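Local coordinates for protein osa (Shigella flexneri, PDB 4O7K) that suppresses the oncogenicity of Agrobacterium tumefaciens and belongs to the plasmid fertility inhibition factors of the ParB/Srx superfamily, at residues L74-A79 / V134-G139; P92-M97 / A148-V153; P98-Y103 / R142-L147; S124-M127 / F132-C135. The protein carries 1 engineered substitution. One frame throughout, in Å; residues are numbered along the deposited sequence.

Interaction 1: residues L74-A79 / V134-G139; sequences LAFYRA and VCFTDG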
loop_
_atom_site.group_PDB
_atom_site.type_symbol
_atom_site.label_atom_id
_atom_site.label_comp_id
_atom_site.label_asym_id
_atom_site.label_seq_id
_atom_site.Cartn_x
_atom_site.Cartn_y
_atom_site.Cartn_z
ATOM N N LEU A 74 -4.411 6.249 3.282
ATOM C CA LEU A 74 -5.039 7.401 2.629
ATOM C C LEU A 74 -4.027 8.242 1.849
ATOM O O LEU A 74 -4.344 8.777 0.788
ATOM C CB LEU A 74 -5.739 8.290 3.654
ATOM C CG LEU A 74 -6.977 7.734 4.363
ATOM C CD1 LEU A 74 -7.603 8.833 5.200
ATOM C CD2 LEU A 74 -7.992 7.154 3.380
ATOM N N ALA A 75 -2.822 8.385 2.394
ATOM C CA ALA A 75 -1.786 9.151 1.699
ATOM C C ALA A 75 -1.313 8.407 0.454
ATOM O O ALA A 75 -1.032 9.018 -0.584
ATOM C CB ALA A 75 -0.626 9.429 2.617
ATOM N N PHE A 76 -1.207 7.090 0.577
ATOM C CA PHE A 76 -0.778 6.235 -0.525
ATOM C C PHE A 76 -1.798 6.312 -1.654
ATOM O O PHE A 76 -1.434 6.474 -2.822
ATOM C CB PHE A 76 -0.605 4.796 -0.026
ATOM C CG PHE A 76 -0.151 3.828 -1.078
ATOM C CD1 PHE A 76 1.201 3.606 -1.299
ATOM C CD2 PHE A 76 -1.075 3.110 -1.822
ATOM C CE1 PHE A 76 1.619 2.691 -2.249
ATOM C CE2 PHE A 76 -0.661 2.191 -2.767
ATOM C CZ PHE A 76 0.689 1.989 -2.985
ATOM N N TYR A 77 -3.072 6.199 -1.272
ATOM C CA TYR A 77 -4.203 6.325 -2.179
ATOM C C TYR A 77 -4.131 7.651 -2.932
ATOM O O TYR A 77 -4.238 7.677 -4.156
ATOM C CB TYR A 77 -5.506 6.207 -1.381
ATOM C CG TYR A 77 -6.812 6.276 -2.154
ATOM C CD1 TYR A 77 -6.884 5.976 -3.516
ATOM C CD2 TYR A 77 -7.986 6.625 -1.495
ATOM C CE1 TYR A 77 -8.101 6.036 -4.191
ATOM C CE2 TYR A 77 -9.186 6.690 -2.150
ATOM C CZ TYR A 77 -9.247 6.400 -3.492
ATOM O OH TYR A 77 -10.464 6.473 -4.115
ATOM N N ARG A 78 -3.944 8.744 -2.196
ATOM C CA ARG A 78 -3.840 10.076 -2.800
ATOM C C ARG A 78 -2.686 10.190 -3.791
ATOM O O ARG A 78 -2.840 10.752 -4.880
ATOM C CB ARG A 78 -3.681 11.140 -1.716
ATOM C CG ARG A 78 -3.477 12.542 -2.259
ATOM C CD ARG A 78 -3.340 13.566 -1.145
ATOM N NE ARG A 78 -3.192 14.919 -1.684
ATOM C CZ ARG A 78 -2.028 15.460 -2.035
ATOM N NH1 ARG A 78 -0.902 14.772 -1.903
ATOM N NH2 ARG A 78 -1.988 16.693 -2.517
ATOM N N ALA A 79 -1.526 9.668 -3.411
ATOM C CA ALA A 79 -0.351 9.721 -4.280
ATOM C C ALA A 79 -0.568 8.893 -5.548
ATOM O O ALA A 79 -0.101 9.250 -6.642
ATOM C CB ALA A 79 0.881 9.239 -3.528
ATOM N N VAL A 134 2.910 7.999 -6.965
ATOM C CA VAL A 134 3.444 6.652 -6.821
ATOM C C VAL A 134 2.979 5.781 -7.978
ATOM O O VAL A 134 1.853 5.900 -8.464
ATOM C CB VAL A 134 3.045 5.994 -5.478
ATOM C CG1 VAL A 134 3.595 6.793 -4.315
ATOM C CG2 VAL A 134 1.547 5.861 -5.359
ATOM N N CYS A 135 3.882 4.928 -8.447
ATOM C CA CYS A 135 3.570 3.994 -9.519
ATOM C C CYS A 135 4.053 2.606 -9.091
ATOM O O CYS A 135 4.636 2.444 -8.008
ATOM C CB CYS A 135 4.214 4.428 -10.857
ATOM S SG CYS A 135 6.025 4.544 -10.798
ATOM N N PHE A 136 3.814 1.614 -9.946
ATOM C CA PHE A 136 3.949 0.222 -9.543
ATOM C C PHE A 136 4.859 -0.587 -10.438
ATOM O O PHE A 136 4.855 -0.435 -11.665
ATOM C CB PHE A 136 2.576 -0.455 -9.512
ATOM C CG PHE A 136 1.673 0.036 -8.425
ATOM C CD1 PHE A 136 0.995 1.233 -8.553
ATOM C CD2 PHE A 136 1.477 -0.725 -7.272
ATOM C CE1 PHE A 136 0.162 1.678 -7.557
ATOM C CE2 PHE A 136 0.642 -0.281 -6.268
ATOM C CZ PHE A 136 -0.028 0.907 -6.404
ATOM N N THR A 137 5.624 -1.472 -9.816
ATOM C CA THR A 137 6.279 -2.537 -10.556
ATOM C C THR A 137 5.337 -3.738 -10.531
ATOM O O THR A 137 5.159 -4.426 -11.531
ATOM C CB THR A 137 7.642 -2.887 -9.961
ATOM O OG1 THR A 137 8.541 -1.789 -10.165
ATOM C CG2 THR A 137 8.209 -4.145 -10.595
ATOM N N ASP A 138 4.724 -3.970 -9.375
ATOM C CA ASP A 138 3.675 -4.970 -9.242
ATOM C C ASP A 138 2.866 -4.711 -7.968
ATOM O O ASP A 138 3.247 -3.884 -7.133
ATOM C CB ASP A 138 4.274 -6.384 -9.229
ATOM C CG ASP A 138 5.407 -6.528 -8.227
ATOM O OD1 ASP A 138 5.175 -6.265 -7.036
ATOM O OD2 ASP A 138 6.541 -6.875 -8.623
ATOM N N GLY A 139 1.741 -5.408 -7.835
ATOM C CA GLY A 139 0.939 -5.346 -6.628
ATOM C C GLY A 139 -0.208 -4.350 -6.643
ATOM O O GLY A 139 -0.691 -3.965 -5.586
#

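Interaction 2: residues P92-M97 / A148-V153; sequences PLKQDM and AHEVAV. With PO4 (phosphate ion), chain C.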
loop_
_atom_site.group_PDB
_atom_site.type_symbol
_atom_site.label_atom_id
_atom_site.label_comp_id
_atom_site.label_asym_id
_atom_site.label_seq_id
_atom_site.Cartn_x
_atom_site.Cartn_y
_atom_site.Cartn_z
ATOM N N PRO A 92 -8.467 3.443 -9.720
ATOM C CA PRO A 92 -9.924 3.589 -9.616
ATOM C C PRO A 92 -10.313 4.257 -8.297
ATOM O O PRO A 92 -9.523 4.213 -7.350
ATOM C CB PRO A 92 -10.438 2.138 -9.653
ATOM C CG PRO A 92 -9.285 1.310 -10.138
ATOM C CD PRO A 92 -8.047 2.030 -9.698
ATOM N N LEU A 93 -11.491 4.872 -8.223
ATOM C CA LEU A 93 -12.023 5.261 -6.925
ATOM C C LEU A 93 -12.200 4.004 -6.083
ATOM O O LEU A 93 -12.451 2.924 -6.620
ATOM C CB LEU A 93 -13.360 5.993 -7.047
ATOM C CG LEU A 93 -13.418 7.382 -7.689
ATOM C CD1 LEU A 93 -14.829 7.924 -7.556
ATOM C CD2 LEU A 93 -12.414 8.336 -7.061
ATOM N N LYS A 94 -12.067 4.154 -4.772
ATOM C CA LYS A 94 -12.265 3.051 -3.835
ATOM C C LYS A 94 -13.546 2.275 -4.134
ATOM O O LYS A 94 -13.521 1.055 -4.252
ATOM C CB LYS A 94 -12.300 3.584 -2.404
ATOM C CG LYS A 94 -11.201 3.048 -1.530
ATOM C CD LYS A 94 -10.844 4.028 -0.410
ATOM C CE LYS A 94 -11.895 4.065 0.678
ATOM N NZ LYS A 94 -11.432 4.905 1.830
ATOM N N GLN A 95 -14.652 2.994 -4.312
ATOM C CA GLN A 95 -15.944 2.361 -4.579
ATOM C C GLN A 95 -15.935 1.467 -5.809
ATOM O O GLN A 95 -16.768 0.573 -5.923
ATOM C CB GLN A 95 -17.043 3.419 -4.727
ATOM C CG GLN A 95 -16.744 4.513 -5.734
ATOM C CD GLN A 95 -17.789 5.624 -5.718
ATOM O OE1 GLN A 95 -18.751 5.605 -6.492
ATOM N NE2 GLN A 95 -17.604 6.595 -4.826
ATOM N N ASP A 96 -14.997 1.701 -6.723
ATOM C CA ASP A 96 -14.964 0.950 -7.968
ATOM C C ASP A 96 -13.866 -0.099 -7.985
ATOM O O ASP A 96 -13.784 -0.909 -8.911
ATOM C CB ASP A 96 -14.783 1.898 -9.155
ATOM C CG ASP A 96 -15.950 2.843 -9.319
ATOM O OD1 ASP A 96 -17.099 2.404 -9.112
ATOM O OD2 ASP A 96 -15.717 4.024 -9.645
ATOM N N MET A 97 -13.015 -0.083 -6.968
ATOM C CA MET A 97 -11.914 -1.034 -6.932
ATOM C C MET A 97 -12.374 -2.497 -6.998
ATOM O O MET A 97 -11.737 -3.291 -7.683
ATOM C CB MET A 97 -11.048 -0.801 -5.691
ATOM C CG MET A 97 -10.135 0.407 -5.823
ATOM S SD MET A 97 -9.251 0.758 -4.295
ATOM C CE MET A 97 -8.451 2.309 -4.709
ATOM N N ALA A 148 -9.602 -0.544 -0.415
ATOM C CA ALA A 148 -11.058 -0.671 -0.394
ATOM C C ALA A 148 -11.529 -1.215 0.949
ATOM O O ALA A 148 -12.645 -0.924 1.381
ATOM C CB ALA A 148 -11.542 -1.567 -1.538
ATOM N N HIS A 149 -10.672 -1.984 1.620
ATOM C CA HIS A 149 -11.022 -2.530 2.941
ATOM C C HIS A 149 -10.573 -1.621 4.081
ATOM O O HIS A 149 -10.689 -1.976 5.257
ATOM C CB HIS A 149 -10.419 -3.921 3.126
ATOM C CG HIS A 149 -11.162 -4.995 2.397
ATOM N ND1 HIS A 149 -10.889 -5.334 1.092
ATOM C CD2 HIS A 149 -12.180 -5.797 2.791
ATOM C CE1 HIS A 149 -11.704 -6.302 0.712
ATOM N NE2 HIS A 149 -12.493 -6.606 1.728
ATOM N N GLU A 150 -10.077 -0.440 3.725
ATOM C CA GLU A 150 -9.696 0.564 4.718
ATOM C C GLU A 150 -8.621 0.071 5.686
ATOM O O GLU A 150 -8.671 0.365 6.877
ATOM C CB GLU A 150 -10.919 1.012 5.523
ATOM C CG GLU A 150 -12.151 1.321 4.690
ATOM C CD GLU A 150 -12.149 2.732 4.166
ATOM O OE1 GLU A 150 -11.182 3.471 4.460
ATOM O OE2 GLU A 150 -13.117 3.109 3.467
ATOM N N VAL A 151 -7.665 -0.704 5.193
ATOM C CA VAL A 151 -6.508 -1.035 6.011
ATOM C C VAL A 151 -5.718 0.258 6.229
ATOM O O VAL A 151 -5.296 0.911 5.257
ATOM C CB VAL A 151 -5.638 -2.108 5.352
ATOM C CG1 VAL A 151 -4.421 -2.396 6.208
ATOM C CG2 VAL A 151 -6.465 -3.363 5.120
ATOM N N ALA A 152 -5.544 0.640 7.494
ATOM C CA ALA A 152 -5.025 1.969 7.839
ATOM C C ALA A 152 -3.578 2.189 7.402
ATOM O O ALA A 152 -3.223 3.244 6.851
ATOM C CB ALA A 152 -5.146 2.198 9.338
ATOM N N VAL A 153 -2.751 1.187 7.679
ATOM C CA VAL A 153 -1.324 1.220 7.371
ATOM C C VAL A 153 -0.928 -0.153 6.842
ATOM O O VAL A 153 -1.388 -1.186 7.346
ATOM C CB VAL A 153 -0.467 1.593 8.622
ATOM C CG1 VAL A 153 1.026 1.571 8.301
ATOM C CG2 VAL A 153 -0.864 2.960 9.163
HETATM P P PO4 C . -13.618 -9.843 0.872
HETATM O O1 PO4 C . -13.033 -9.163 -0.357
HETATM O O2 PO4 C . -14.097 -8.802 1.857
HETATM O O3 PO4 C . -14.787 -10.719 0.486
HETATM O O4 PO4 C . -12.567 -10.712 1.518
#

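Interaction 3: residues P98-Y103 / R142-L147; sequences PKDRKY and RSMWLL. With PO4 (phosphate ion), chain B; IPA (isopropyl alcohol), chain E; PO4 (phosphate ion), chain C.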
loop_
_atom_site.group_PDB
_atom_site.type_symbol
_atom_site.label_atom_id
_atom_site.label_comp_id
_atom_site.label_asym_id
_atom_site.label_seq_id
_atom_site.Cartn_x
_atom_site.Cartn_y
_atom_site.Cartn_z
ATOM N N PRO A 98 -13.483 -2.863 -6.313
ATOM C CA PRO A 98 -13.821 -4.290 -6.416
ATOM C C PRO A 98 -14.265 -4.723 -7.808
ATOM O O PRO A 98 -14.342 -5.923 -8.059
ATOM C CB PRO A 98 -14.965 -4.456 -5.402
ATOM C CG PRO A 98 -14.739 -3.370 -4.405
ATOM C CD PRO A 98 -14.258 -2.203 -5.246
ATOM N N LYS A 99 -14.517 -3.772 -8.709
ATOM C CA LYS A 99 -14.921 -4.109 -10.075
ATOM C C LYS A 99 -13.740 -4.533 -10.931
ATOM O O LYS A 99 -13.927 -5.081 -12.016
ATOM C CB LYS A 99 -15.639 -2.933 -10.747
ATOM C CG LYS A 99 -16.965 -2.571 -10.107
ATOM C CD LYS A 99 -17.429 -1.178 -10.520
ATOM C CE LYS A 99 -18.280 -0.533 -9.421
ATOM N NZ LYS A 99 -19.735 -0.828 -9.543
ATOM N N ASP A 100 -12.526 -4.267 -10.450
ATOM C CA ASP A 100 -11.315 -4.610 -11.194
ATOM C C ASP A 100 -11.303 -6.110 -11.475
ATOM O O ASP A 100 -11.750 -6.899 -10.643
ATOM C CB ASP A 100 -10.066 -4.188 -10.414
ATOM C CG ASP A 100 -8.784 -4.462 -11.164
ATOM O OD1 ASP A 100 -8.295 -5.610 -11.119
ATOM O OD2 ASP A 100 -8.240 -3.518 -11.773
ATOM N N ARG A 101 -10.807 -6.505 -12.645
ATOM C CA ARG A 101 -10.946 -7.894 -13.080
ATOM C C ARG A 101 -10.143 -8.874 -12.226
ATOM O O ARG A 101 -10.518 -10.041 -12.110
ATOM C CB ARG A 101 -10.543 -8.041 -14.554
ATOM C CG ARG A 101 -9.054 -7.904 -14.816
ATOM C CD ARG A 101 -8.478 -9.144 -15.496
ATOM N NE ARG A 101 -7.094 -8.938 -15.926
ATOM C CZ ARG A 101 -6.146 -9.871 -15.889
ATOM N NH1 ARG A 101 -4.916 -9.586 -16.298
ATOM N NH2 ARG A 101 -6.422 -11.089 -15.442
ATOM N N LYS A 102 -9.066 -8.406 -11.620
ATOM C CA LYS A 102 -8.238 -9.249 -10.786
ATOM C C LYS A 102 -8.591 -9.266 -9.332
ATOM O O LYS A 102 -7.994 -9.935 -8.571
ATOM C CB LYS A 102 -6.795 -8.855 -10.917
ATOM C CG LYS A 102 -6.326 -8.886 -12.332
ATOM C CD LYS A 102 -4.941 -8.311 -12.478
ATOM C CE LYS A 102 -3.908 -9.304 -12.037
ATOM N NZ LYS A 102 -2.848 -8.590 -11.297
ATOM N N TYR A 103 -9.564 -8.488 -8.971
ATOM C CA TYR A 103 -9.901 -8.280 -7.565
ATOM C C TYR A 103 -10.454 -9.540 -6.876
ATOM O O TYR A 103 -10.110 -9.799 -5.717
ATOM C CB TYR A 103 -10.899 -7.122 -7.437
ATOM C CG TYR A 103 -11.099 -6.581 -6.029
ATOM C CD1 TYR A 103 -12.008 -7.171 -5.156
ATOM C CD2 TYR A 103 -10.406 -5.458 -5.589
ATOM C CE1 TYR A 103 -12.211 -6.668 -3.873
ATOM C CE2 TYR A 103 -10.605 -4.950 -4.323
ATOM C CZ TYR A 103 -11.509 -5.561 -3.462
ATOM O OH TYR A 103 -11.707 -5.053 -2.198
ATOM N N ARG A 142 -3.710 -6.077 -5.208
ATOM C CA ARG A 142 -3.687 -6.333 -3.770
ATOM C C ARG A 142 -3.680 -5.004 -3.016
ATOM O O ARG A 142 -4.204 -4.918 -1.914
ATOM C CB ARG A 142 -2.490 -7.203 -3.376
ATOM C CG ARG A 142 -1.139 -6.512 -3.435
ATOM C CD ARG A 142 -0.010 -7.532 -3.503
ATOM N NE ARG A 142 -0.011 -8.271 -4.769
ATOM C CZ ARG A 142 0.567 -9.456 -4.942
ATOM N NH1 ARG A 142 1.195 -10.049 -3.931
ATOM N NH2 ARG A 142 0.511 -10.056 -6.120
ATOM N N SER A 143 -3.113 -3.962 -3.626
ATOM C CA SER A 143 -3.173 -2.609 -3.053
ATOM C C SER A 143 -4.607 -2.085 -3.040
ATOM O O SER A 143 -5.029 -1.433 -2.077
ATOM C CB SER A 143 -2.278 -1.627 -3.836
ATOM O OG SER A 143 -0.900 -1.958 -3.721
ATOM N N MET A 144 -5.356 -2.359 -4.109
ATOM C CA MET A 144 -6.764 -1.962 -4.162
ATOM C C MET A 144 -7.575 -2.641 -3.061
ATOM O O MET A 144 -8.439 -2.026 -2.432
ATOM C CB MET A 144 -7.377 -2.297 -5.525
ATOM C CG MET A 144 -6.795 -1.523 -6.697
ATOM S SD MET A 144 -7.664 -1.993 -8.205
ATOM C CE MET A 144 -6.595 -1.284 -9.472
ATOM N N TRP A 145 -7.296 -3.923 -2.852
ATOM C CA TRP A 145 -8.009 -4.702 -1.845
ATOM C C TRP A 145 -7.823 -4.033 -0.485
ATOM O O TRP A 145 -8.799 -3.753 0.212
ATOM C CB TRP A 145 -7.509 -6.155 -1.829
ATOM C CG TRP A 145 -8.340 -7.086 -0.952
ATOM C CD1 TRP A 145 -9.391 -7.877 -1.347
ATOM C CD2 TRP A 145 -8.185 -7.307 0.459
ATOM N NE1 TRP A 145 -9.892 -8.575 -0.270
ATOM C CE2 TRP A 145 -9.170 -8.242 0.850
ATOM C CE3 TRP A 145 -7.309 -6.802 1.430
ATOM C CZ2 TRP A 145 -9.301 -8.684 2.164
ATOM C CZ3 TRP A 145 -7.439 -7.243 2.732
ATOM C CH2 TRP A 145 -8.429 -8.179 3.089
ATOM N N LEU A 146 -6.571 -3.720 -0.145
ATOM C CA LEU A 146 -6.248 -3.115 1.145
ATOM C C LEU A 146 -6.919 -1.762 1.288
ATOM O O LEU A 146 -7.488 -1.446 2.329
ATOM C CB LEU A 146 -4.724 -2.976 1.326
ATOM C CG LEU A 146 -3.892 -4.265 1.422
ATOM C CD1 LEU A 146 -2.437 -3.991 1.064
ATOM C CD2 LEU A 146 -3.981 -4.855 2.820
ATOM N N LEU A 147 -6.864 -0.971 0.226
ATOM C CA LEU A 147 -7.447 0.367 0.245
ATOM C C LEU A 147 -8.974 0.318 0.377
ATOM O O LEU A 147 -9.566 1.033 1.197
ATOM C CB LEU A 147 -7.037 1.125 -1.012
ATOM C CG LEU A 147 -5.576 1.567 -1.022
ATOM C CD1 LEU A 147 -5.282 2.306 -2.323
ATOM C CD2 LEU A 147 -5.272 2.439 0.202
HETATM P P PO4 B . -1.761 -8.042 -8.130
HETATM O O1 PO4 B . -0.475 -8.685 -8.565
HETATM O O2 PO4 B . -2.173 -7.004 -9.144
HETATM O O3 PO4 B . -2.835 -9.087 -7.969
HETATM O O4 PO4 B . -1.582 -7.351 -6.794
HETATM C C1 IPA E . 2.594 -12.806 -5.493
HETATM C C2 IPA E . 1.552 -13.882 -5.777
HETATM C C3 IPA E . 1.378 -14.790 -4.565
HETATM O O2 IPA E . 0.320 -13.266 -6.067
HETATM P P PO4 C . -13.618 -9.843 0.872
HETATM O O1 PO4 C . -13.033 -9.163 -0.357
HETATM O O2 PO4 C . -14.097 -8.802 1.857
HETATM O O3 PO4 C . -14.787 -10.719 0.486
HETATM O O4 PO4 C . -12.567 -10.712 1.518
#

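Interaction 4: residues S124-M127 / F132-C135; sequences SPTM and FAVC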
loop_
_atom_site.group_PDB
_atom_site.type_symbol
_atom_site.label_atom_id
_atom_site.label_comp_id
_atom_site.label_asym_id
_atom_site.label_seq_id
_atom_site.Cartn_x
_atom_site.Cartn_y
_atom_site.Cartn_z
ATOM N N SER A 124 7.072 2.557 -6.517
ATOM C CA SER A 124 8.134 3.514 -6.754
ATOM C C SER A 124 7.593 4.929 -6.703
ATOM O O SER A 124 6.481 5.191 -7.156
ATOM C CB SER A 124 8.795 3.248 -8.109
ATOM O OG SER A 124 9.271 1.917 -8.186
ATOM N N PRO A 125 8.384 5.856 -6.149
ATOM C CA PRO A 125 8.034 7.268 -6.259
ATOM C C PRO A 125 8.263 7.705 -7.701
ATOM O O PRO A 125 9.121 7.123 -8.365
ATOM C CB PRO A 125 9.020 7.953 -5.318
ATOM C CG PRO A 125 10.197 7.035 -5.290
ATOM C CD PRO A 125 9.654 5.645 -5.441
ATOM N N THR A 126 7.520 8.698 -8.175
ATOM C CA THR A 126 7.719 9.196 -9.529
ATOM C C THR A 126 7.187 10.622 -9.630
ATOM O O THR A 126 6.645 11.168 -8.664
ATOM C CB THR A 126 7.042 8.262 -10.590
ATOM O OG1 THR A 126 7.513 8.587 -11.911
ATOM C CG2 THR A 126 5.519 8.350 -10.537
ATOM N N MET A 127 7.358 11.225 -10.804
ATOM C CA MET A 127 6.940 12.598 -11.055
ATOM C C MET A 127 5.979 12.603 -12.240
ATOM O O MET A 127 6.274 12.029 -13.287
ATOM C CB MET A 127 8.162 13.490 -11.325
ATOM C CG MET A 127 7.891 14.993 -11.404
ATOM S SD MET A 127 7.216 15.509 -12.996
ATOM C CE MET A 127 8.559 15.057 -14.079
ATOM N N PHE A 132 4.463 14.995 -7.307
ATOM C CA PHE A 132 4.811 13.691 -6.770
ATOM C C PHE A 132 3.691 12.682 -7.018
ATOM O O PHE A 132 2.513 13.019 -6.915
ATOM C CB PHE A 132 5.102 13.788 -5.271
ATOM C CG PHE A 132 5.509 12.490 -4.669
ATOM C CD1 PHE A 132 6.834 12.090 -4.701
ATOM C CD2 PHE A 132 4.562 11.639 -4.108
ATOM C CE1 PHE A 132 7.215 10.875 -4.168
ATOM C CE2 PHE A 132 4.937 10.426 -3.578
ATOM C CZ PHE A 132 6.270 10.042 -3.605
ATOM N N ALA A 133 4.063 11.445 -7.334
ATOM C CA ALA A 133 3.090 10.370 -7.435
ATOM C C ALA A 133 3.736 9.028 -7.119
ATOM O O ALA A 133 4.953 8.927 -7.002
ATOM C CB ALA A 133 2.455 10.340 -8.841
ATOM N N VAL A 134 2.910 7.999 -6.965
ATOM C CA VAL A 134 3.444 6.652 -6.821
ATOM C C VAL A 134 2.979 5.781 -7.978
ATOM O O VAL A 134 1.853 5.900 -8.464
ATOM C CB VAL A 134 3.045 5.994 -5.478
ATOM C CG1 VAL A 134 3.595 6.793 -4.315
ATOM C CG2 VAL A 134 1.547 5.861 -5.359
ATOM N N CYS A 135 3.882 4.928 -8.447
ATOM C CA CYS A 135 3.570 3.994 -9.519
ATOM C C CYS A 135 4.053 2.606 -9.091
ATOM O O CYS A 135 4.636 2.444 -8.008
ATOM C CB CYS A 135 4.214 4.428 -10.857
ATOM S SG CYS A 135 6.025 4.544 -10.798
#

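Interaction 1: residues L74-A79 / V134-G139
Phe76 holds its ring anti to the backbone N (chi1 -179°) and Phe136 swings its own beside the backbone N (chi1 -69°), which lets the two side chains come from opposite directions, so that CZ of each ring approaches the other obliquely. Phe76 CZ lies 3.7 Å from Phe136 CZ, with the ring planes turned 88° to each other and the centroids 5.9 Å apart. Val134 fills the angle between helix and strand with its two methyls. CG1 packs 3.7 Å from Ala79 CB, while CG2 sits over one face of the Phe76 ring, 4.4 Å from Phe76 CE1. In addition, the strand is tied to the helix by a backbone bond: Val134 N donates to Ala79 O at 3.3 Å, rather long, and the donor stands well above the carbonyl plane. That carbonyl lies near the C-terminal end of helix 73-81, where carbonyls commonly lack an i+4 N-H partner. Phe154, edge-to-face with Phe76, Trp80 against Phe136 and Leu167 against Val134 extend the cluster. A helix laid almost perpendicular across the edge strand of a sheet, joined by aromatic and aliphatic side chains, forms part of the buried alpha/beta core of this domain.

Interaction 2: residues P92-M97 / A148-V153
Lys94 and Glu150 form a salt bridge beside the Schellman motif that ends helix 140-148. The amine sits astride the carboxylate, with Lys94 NZ 3.0 Å from Glu150 OE1 and equally 3.0 Å from Glu150 OE2, and both hydrogen bonds are weak. The two side chains cross at about a right angle, and each is kinked to reach the other: the lysine at chi3 (74°), the glutamate at chi2 (-85°). Closer to its backbone, the aliphatic part of Lys94 lies against Ala148, its CG 3.9 Å from Ala148 CA. Met97 adds an apolar contact, CB to Ala148 CB at 4.3 Å, and a van der Waals approach of SD to Ala148 N.

Farther out, Glu150 is placed by the helix ending itself, since it is the C-prime residue with positive phi, its N hydrogen-bonded to Leu147 O and Val151 N to Leu146 O. At the lysine end, Lys94 N donates to Tyr77 OH. Arg17 brings another positive charge near NZ, which Glu150 probably offsets in part. His149 has ND1 hydrogen-bonded to Trp145 O and its ring stacked on Trp145, which probably steadies the imidazole; its NE2 donates in the ring plane to O2 of a phosphate ion, probably a crystallisation component, at 2.7 Å.

Interaction 3: residues P98-Y103 / R142-L147
Oxygen O4 of a phosphate ion is gripped twice by Arg142, through the backbone N at 2.9 Å and through NE at 2.7 Å, while Lys102 of the facing segment reaches the same ion with NZ 2.8 Å from O2. The arginine can use both its backbone and its side chain with CG between its backbone N and carbonyl carbon (chi1 72°) and a bend at chi3, which together fold the chain back over the ion. NH2 then completes the grip, 3.0 Å from phosphate O1, and the anion meets the guanidinium at its edge. Thr141 OG1 binds it as well. This is an anion site at the N-terminal end of a helix, 140-148, where the helix dipole would be expected to add to the attraction of the two cationic side chains; the ion itself probably came from the crystallisation liquor.

Farther along the helix the contact is mainly van der Waals. Tyr103 brings CE2 to 3.6 Å from Trp145 CA, and its ring edge faces the carbonyl carbon of Met144. Its CZ is 3.8 Å from Trp145 CD1, with the two ring planes inclined at 33° in an oblique pairing. Pro98 CA covers the centre of one Tyr103 face. Met144, extended beyond CG, crosses Asp100 at about a right angle and touches OD2 with CE at 3.6 Å; the other carboxylate oxygen, OD1, caps Lys102 N in the type I turn leading into helix 103-112. Trp145, stacked with Phe110, donates from NE1 to O1 of a second phosphate at 3.2 Å, likewise probably from the crystallisation liquor and also held by His52.

Interaction 4: residues S124-M127 / F132-C135
Phe132 and Pro125 meet on one face of an antiparallel hairpin, where the phenylalanine ring leans across to the partner strand. Its CG is anti to the backbone N (chi1 -178°), a setting that lays CE1 3.6 Å from Pro125 CB. The ring thus contacts the residue diagonal to it, since the cross-strand partner of Pro125 is Val134 and that of Phe132 is Met127. Its continuation is a stack with His170 of helix 161-171, and that helix also covers Pro125 through Met166 and Leu167.

The other face carries Ser124, Thr126, Ala133 and Cys135. Thr126 directs OG1 to the side opposite its backbone N, leaving CG2 to do the touching: this methyl lies 3.8 Å from Cys135 SG and 4.0 Å from Ala133 CB. The cysteine sulfur, placed between its own backbone N and carbonyl carbon (chi1 60°), also approaches Ser124, both at the backbone O, 3.7 Å away, and at CB, and so fits between the two residues on the neighbouring strand.

Four backbone bonds set the register. In the pair of Ser124 and Cys135, Ser124 N to Cys135 O and Cys135 N to Ser124 O both measure 2.9 Å, the latter nearly straight at 171°. In the next, Thr126 N to Ala133 O is 2.8 Å and Ala133 N to Thr126 O is 2.9 Å. Pro125 stands in the non-hydrogen-bonded pair between them, where its lack of an N-H costs no bond across the hairpin. Backbone hydrogen bonds therefore fix the alignment, and the side chains add mostly van der Waals contacts on the Phe132-Pro125 and Thr126-Cys135 faces.

Interactions 1 and 4 share strand 131-136 and lie about 8 Å apart between centres: interaction 4 pairs it with strand 118-128 of the sheet, and interaction 1 sets helix 73-81 against it. Interactions 2 and 3, also about 8 Å apart between centres, both involve helix 140-148 or its end, the loop before helix 103-112 and one common phosphate. The two groups are joined through Tyr77, which packs on Met97 and Leu147, and through Phe136 against Ser143; helix 140-148 follows strand 131-136 after a short turn. Along the chain, interaction 4 is nested within interaction 3 and that within interaction 2, while interaction 1 crosses 2 and 3. All four form one connected set, with phosphate ions, probably from the crystallisation liquor, bound on the side of helix 140-148.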